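Local atomic coordinates of putative oxidoreductase (Jannaschia sp., PDB entry 3C24), a protein that probably works as a dimeric oxidoreductase that binds a nicotinamide-type dinucleotide cofactor in a Rossmann-type domain, its substrate being unknown. Residues A209-A214 with I219-A224; R138-Y141 with I145-Q148. All coordinates share one frame; numbering follows the deposited sequence. Where two conformers were deposited one is given.

Overall arrangement
Interactions 1 and 2 both lie in the part of the chain related to the C-terminal domain of 6-phosphogluconate dehydrogenase but hold different elements, their centres 29 Å and their nearest atoms about 14 Å apart. Interaction 2, about 14 Å from the chain centre, is a buried contact in the loop leading into strand 148-156 of the mixed sheet; interaction 1 is partly buried and far out, about 31 Å from that centre, where helices 184-217 and 221-239 fold back on each other. Their chemistry differs accordingly. In interaction 1 apolar side chains, some as small as alanine, pack in and near the helix turn beside a partly exposed salt bridge, whereas in interaction 2 a single carboxylate satisfies backbone amides in an irregular loop. Each also has neighbours from the second subunit.

Interaction 1 (A209-A214 with I219-A224); sequences AVDECA and IDRQAA
Arg221 reaches back from the first turn of helix 221-239 across the end of helix 184-217 to Asp211. Arg221 CB lies 3.9 Å from Ala214 CB. CG is anti to the backbone N (chi1 -163°), which rests Arg221 CG 3.8 Å from Val210 CG1; from CG to NE the chain runs extended. In the conformer given, NE and NH2 grip Asp211 side-on, both donating to the same oxygen: Arg221 NH2 to Asp211 OD1 at 2.9 Å, Arg221 NE to Asp211 OD1 at 3.2 Å. OD1 sits at the guanidinium edge, close to its plane, with the two flat groups turned 35° apart, while Val210 CG1 lies over one guanidinium face, displaced toward its rim. The two helices form a helical hairpin, part of the helical C-terminal region, which here follows a Rossmann-type domain that probably binds the dinucleotide. Deeper between them, Ala224 CB meets Cys213 CB at 3.8 Å and also touches Val210 CG1, and Ile219 CD1 packs on Cys213 CB. At the turn Ile219 N donates to Cys213 O (3.1 Å), and a water donates to both Ala214 O and Ile219 O, bridging the two carbonyls across the turn. The second subunit adds Gln186 against Ile219 and Leu194 against Ala209.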
loop_
_atom_site.group_PDB
_atom_site.type_symbol
_atom_site.label_atom_id
_atom_site.label_comp_id
_atom_site.label_asym_id
_atom_site.label_seq_id
_atom_site.Cartn_x
_atom_site.Cartn_y
_atom_site.Cartn_z
ATOM N N ALA A 209 -5.328 -9.038 9.430
ATOM C CA ALA A 209 -6.400 -9.664 8.635
ATOM C C ALA A 209 -5.825 -10.912 7.928
ATOM O O ALA A 209 -6.464 -11.955 7.815
ATOM C CB ALA A 209 -7.011 -8.690 7.673
ATOM N N VAL A 210 -4.583 -10.797 7.470
ATOM C CA VAL A 210 -3.887 -11.954 6.909
ATOM C C VAL A 210 -3.777 -13.040 8.015
ATOM O O VAL A 210 -4.038 -14.256 7.798
ATOM C CB VAL A 210 -2.519 -11.571 6.263
ATOM C CG1 VAL A 210 -1.630 -12.875 5.996
ATOM C CG2 VAL A 210 -2.780 -10.701 5.009
ATOM N N ASP A 211 -3.412 -12.606 9.213
ATOM C CA ASP A 211 -3.257 -13.527 10.361
ATOM C C ASP A 211 -4.574 -14.247 10.680
ATOM O O ASP A 211 -4.648 -15.451 10.936
ATOM C CB ASP A 211 -2.821 -12.809 11.641
ATOM C CG ASP A 211 -1.452 -12.195 11.569
ATOM O OD1 ASP A 211 -0.612 -12.618 10.739
ATOM O OD2 ASP A 211 -1.228 -11.250 12.387
ATOM N N GLU A 212 -5.668 -13.510 10.577
ATOM C CA GLU A 212 -6.979 -14.077 10.822
ATOM C C GLU A 212 -7.327 -15.185 9.813
ATOM O O GLU A 212 -7.853 -16.295 10.159
ATOM C CB GLU A 212 -8.025 -12.955 10.849
ATOM C CG GLU A 212 -9.481 -13.389 11.076
ATOM C CD GLU A 212 -9.854 -13.576 12.532
ATOM O OE1 GLU A 212 -8.928 -13.581 13.407
ATOM O OE2 GLU A 212 -11.052 -13.746 12.811
ATOM N N CYS A 213 -7.002 -14.917 8.562
ATOM C CA CYS A 213 -7.240 -15.893 7.485
ATOM C C CYS A 213 -6.562 -17.222 7.776
ATOM O O CYS A 213 -7.152 -18.295 7.670
ATOM C CB CYS A 213 -6.785 -15.349 6.143
ATOM S SG CYS A 213 -7.867 -14.051 5.489
ATOM N N ALA A 214 -5.312 -17.118 8.227
ATOM C CA ALA A 214 -4.471 -18.314 8.486
ATOM C C ALA A 214 -4.813 -18.987 9.804
ATOM O O ALA A 214 -4.989 -20.198 9.878
ATOM C CB ALA A 214 -2.978 -17.925 8.456
ATOM N N ILE A 219 -6.478 -20.892 6.136
ATOM C CA ILE A 219 -5.886 -20.548 4.857
ATOM C C ILE A 219 -4.378 -20.492 5.004
ATOM O O ILE A 219 -3.851 -19.880 5.920
ATOM C CB ILE A 219 -6.414 -19.202 4.319
ATOM C CG1 ILE A 219 -7.944 -19.280 4.172
ATOM C CG2 ILE A 219 -5.737 -18.857 3.003
ATOM C CD1 ILE A 219 -8.676 -17.952 3.971
ATOM N N ASP A 220 -3.708 -21.193 4.115
ATOM C CA ASP A 220 -2.241 -21.137 4.062
ATOM C C ASP A 220 -1.827 -19.685 4.144
ATOM O O ASP A 220 -2.282 -18.854 3.375
ATOM C CB ASP A 220 -1.697 -21.707 2.751
ATOM C CG ASP A 220 -0.178 -21.792 2.725
ATOM O OD1 ASP A 220 0.447 -22.066 3.786
ATOM O OD2 ASP A 220 0.388 -21.639 1.625
ATOM N N ARG A 221 -0.897 -19.372 5.041
ATOM C CA ARG A 221 -0.543 -17.933 5.191
ATOM C C ARG A 221 0.040 -17.327 3.927
ATOM O O ARG A 221 -0.269 -16.192 3.660
ATOM C CB ARG A 221 0.326 -17.605 6.449
ATOM C CG ARG A 221 0.341 -16.069 6.826
ATOM C CD ARG A 221 1.184 -15.727 8.081
ATOM N NE ARG A 221 0.965 -14.332 8.530
ATOM C CZ ARG A 221 1.681 -13.295 8.159
ATOM N NH1 ARG A 221 2.706 -13.459 7.334
ATOM N NH2 ARG A 221 1.372 -12.095 8.625
ATOM N N GLN A 222 0.815 -18.065 3.162
ATOM C CA GLN A 222 1.382 -17.516 1.931
ATOM C C GLN A 222 0.278 -17.180 0.932
ATOM O O GLN A 222 0.403 -16.255 0.161
ATOM C CB GLN A 222 2.367 -18.478 1.270
ATOM C CG GLN A 222 3.182 -17.796 0.168
ATOM C CD GLN A 222 4.032 -16.615 0.702
ATOM O OE1 GLN A 222 4.858 -16.792 1.611
ATOM N NE2 GLN A 222 3.876 -15.424 0.101
ATOM N N ALA A 223 -0.767 -17.971 0.945
ATOM C CA ALA A 223 -1.929 -17.710 0.064
ATOM C C ALA A 223 -2.563 -16.418 0.457
ATOM O O ALA A 223 -2.872 -15.564 -0.391
ATOM C CB ALA A 223 -2.983 -18.861 0.120
ATOM N N ALA A 224 -2.819 -16.252 1.762
ATOM C CA ALA A 224 -3.483 -15.017 2.237
ATOM C C ALA A 224 -2.613 -13.815 2.004
ATOM O O ALA A 224 -3.100 -12.727 1.666
ATOM C CB ALA A 224 -3.854 -15.125 3.702
HETATM O O HOH W 1 -3.138 -21.658 8.123
#

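Interaction 2 (R138-Y141 with I145-Q148); sequences RTDY and IAKQ
This is a loop closed by a side chain on backbone: Asp140 takes hold of the amides of Ile145 and Ala146, in the link between helix 135-138 and strand 148-156 that leads into the outer part of the sheet. With CG anti to the backbone N (chi1 176°), the carboxylate extends toward the returning chain and brings OD2 within reach of two consecutive N-H groups. Ala146 N donates to the anti lone pair of Asp140 OD2, 2.8 Å away, with a fairly straight N-H...O angle of 160°. Ile145 N reaches the same Asp140 OD2 at 2.9 Å but comes from above the carboxylate plane, 41° out of it. Ala146 CB lies 3.7 Å from Asp140 OD2, and Pro126 packs on both Asp140 and Ala146. The other oxygen, OD1, accepts from His142 N and Gly143 N, within the intervening turn. Were Asp140 an alanine, the four amides would lose the carboxylate they share, and the loop would probably move more freely. Tyr141 meets Phe129 of the second subunit edge-to-face, which sets the loop beside the dimer interface. Four N-H dipoles pointing at one buried carboxylate are likely to stabilise its negative charge.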
loop_
_atom_site.group_PDB
_atom_site.type_symbol
_atom_site.label_atom_id
_atom_site.label_comp_id
_atom_site.label_asym_id
_atom_site.label_seq_id
_atom_site.Cartn_x
_atom_site.Cartn_y
_atom_site.Cartn_z
ATOM N N ARG A 138 15.388 0.780 -5.367
ATOM C CA ARG A 138 14.118 0.078 -5.402
ATOM C C ARG A 138 13.725 -0.483 -4.051
ATOM O O ARG A 138 12.536 -0.600 -3.799
ATOM C CB ARG A 138 14.086 -1.020 -6.460
ATOM C CG ARG A 138 14.195 -0.424 -7.864
ATOM C CD ARG A 138 13.999 -1.472 -8.950
ATOM N NE ARG A 138 12.579 -1.808 -9.048
ATOM C CZ ARG A 138 12.065 -2.591 -9.969
ATOM N NH1 ARG A 138 12.848 -3.104 -10.899
ATOM N NH2 ARG A 138 10.763 -2.797 -9.990
ATOM N N THR A 139 14.704 -0.799 -3.216
ATOM C CA THR A 139 14.456 -1.327 -1.870
ATOM C C THR A 139 14.747 -0.290 -0.803
ATOM O O THR A 139 14.834 -0.599 0.377
ATOM C CB THR A 139 15.245 -2.622 -1.582
ATOM O OG1 THR A 139 16.660 -2.401 -1.739
ATOM C CG2 THR A 139 14.770 -3.761 -2.533
ATOM N N ASP A 140 14.825 0.957 -1.240
ATOM C CA ASP A 140 14.923 2.095 -0.312
ATOM C C ASP A 140 13.539 2.623 0.043
ATOM O O ASP A 140 12.940 3.407 -0.691
ATOM C CB ASP A 140 15.779 3.231 -0.885
ATOM C CG ASP A 140 15.797 4.434 0.028
ATOM O OD1 ASP A 140 15.483 4.241 1.235
ATOM O OD2 ASP A 140 16.051 5.562 -0.464
ATOM N N TYR A 141 13.038 2.143 1.169
ATOM C CA TYR A 141 11.685 2.509 1.578
ATOM C C TYR A 141 11.674 3.709 2.464
ATOM O O TYR A 141 10.633 4.240 2.702
ATOM C CB TYR A 141 10.991 1.332 2.260
ATOM C CG TYR A 141 11.000 0.050 1.440
ATOM C CD1 TYR A 141 10.249 -0.046 0.293
ATOM C CD2 TYR A 141 11.797 -1.018 1.790
ATOM C CE1 TYR A 141 10.242 -1.187 -0.457
ATOM C CE2 TYR A 141 11.798 -2.179 1.045
ATOM C CZ TYR A 141 11.017 -2.250 -0.092
ATOM O OH TYR A 141 10.991 -3.371 -0.917
ATOM N N ILE A 145 18.375 7.235 -0.990
ATOM C CA ILE A 145 18.862 6.584 -2.251
ATOM C C ILE A 145 17.845 6.841 -3.360
ATOM O O ILE A 145 18.170 7.433 -4.397
ATOM C CB ILE A 145 19.169 5.097 -2.104
ATOM C CG1 ILE A 145 20.127 4.899 -0.906
ATOM C CG2 ILE A 145 19.828 4.607 -3.411
ATOM C CD1 ILE A 145 20.304 3.479 -0.470
ATOM N N ALA A 146 16.605 6.427 -3.079
ATOM C CA ALA A 146 15.454 6.690 -3.963
ATOM C C ALA A 146 14.974 8.112 -3.765
ATOM O O ALA A 146 15.071 8.655 -2.675
ATOM C CB ALA A 146 14.296 5.691 -3.705
ATOM N N LYS A 147 14.454 8.699 -4.837
ATOM C CA LYS A 147 13.929 10.073 -4.821
ATOM C C LYS A 147 12.696 10.116 -3.899
ATOM O O LYS A 147 11.900 9.182 -3.858
ATOM C CB LYS A 147 13.539 10.543 -6.232
ATOM C CG LYS A 147 14.667 10.606 -7.251
ATOM C CD LYS A 147 14.126 10.989 -8.622
ATOM C CE LYS A 147 13.323 9.873 -9.285
ATOM N NZ LYS A 147 14.134 8.618 -9.506
ATOM N N GLN A 148 12.522 11.242 -3.201
ATOM C CA GLN A 148 11.361 11.452 -2.344
ATOM C C GLN A 148 11.092 12.927 -2.238
ATOM O O GLN A 148 11.978 13.739 -2.495
ATOM C CB GLN A 148 11.616 10.920 -0.935
ATOM C CG GLN A 148 12.637 11.760 -0.126
ATOM C CD GLN A 148 12.805 11.229 1.293
ATOM O OE1 GLN A 148 11.850 10.751 1.914
ATOM N NE2 GLN A 148 14.029 11.313 1.825
#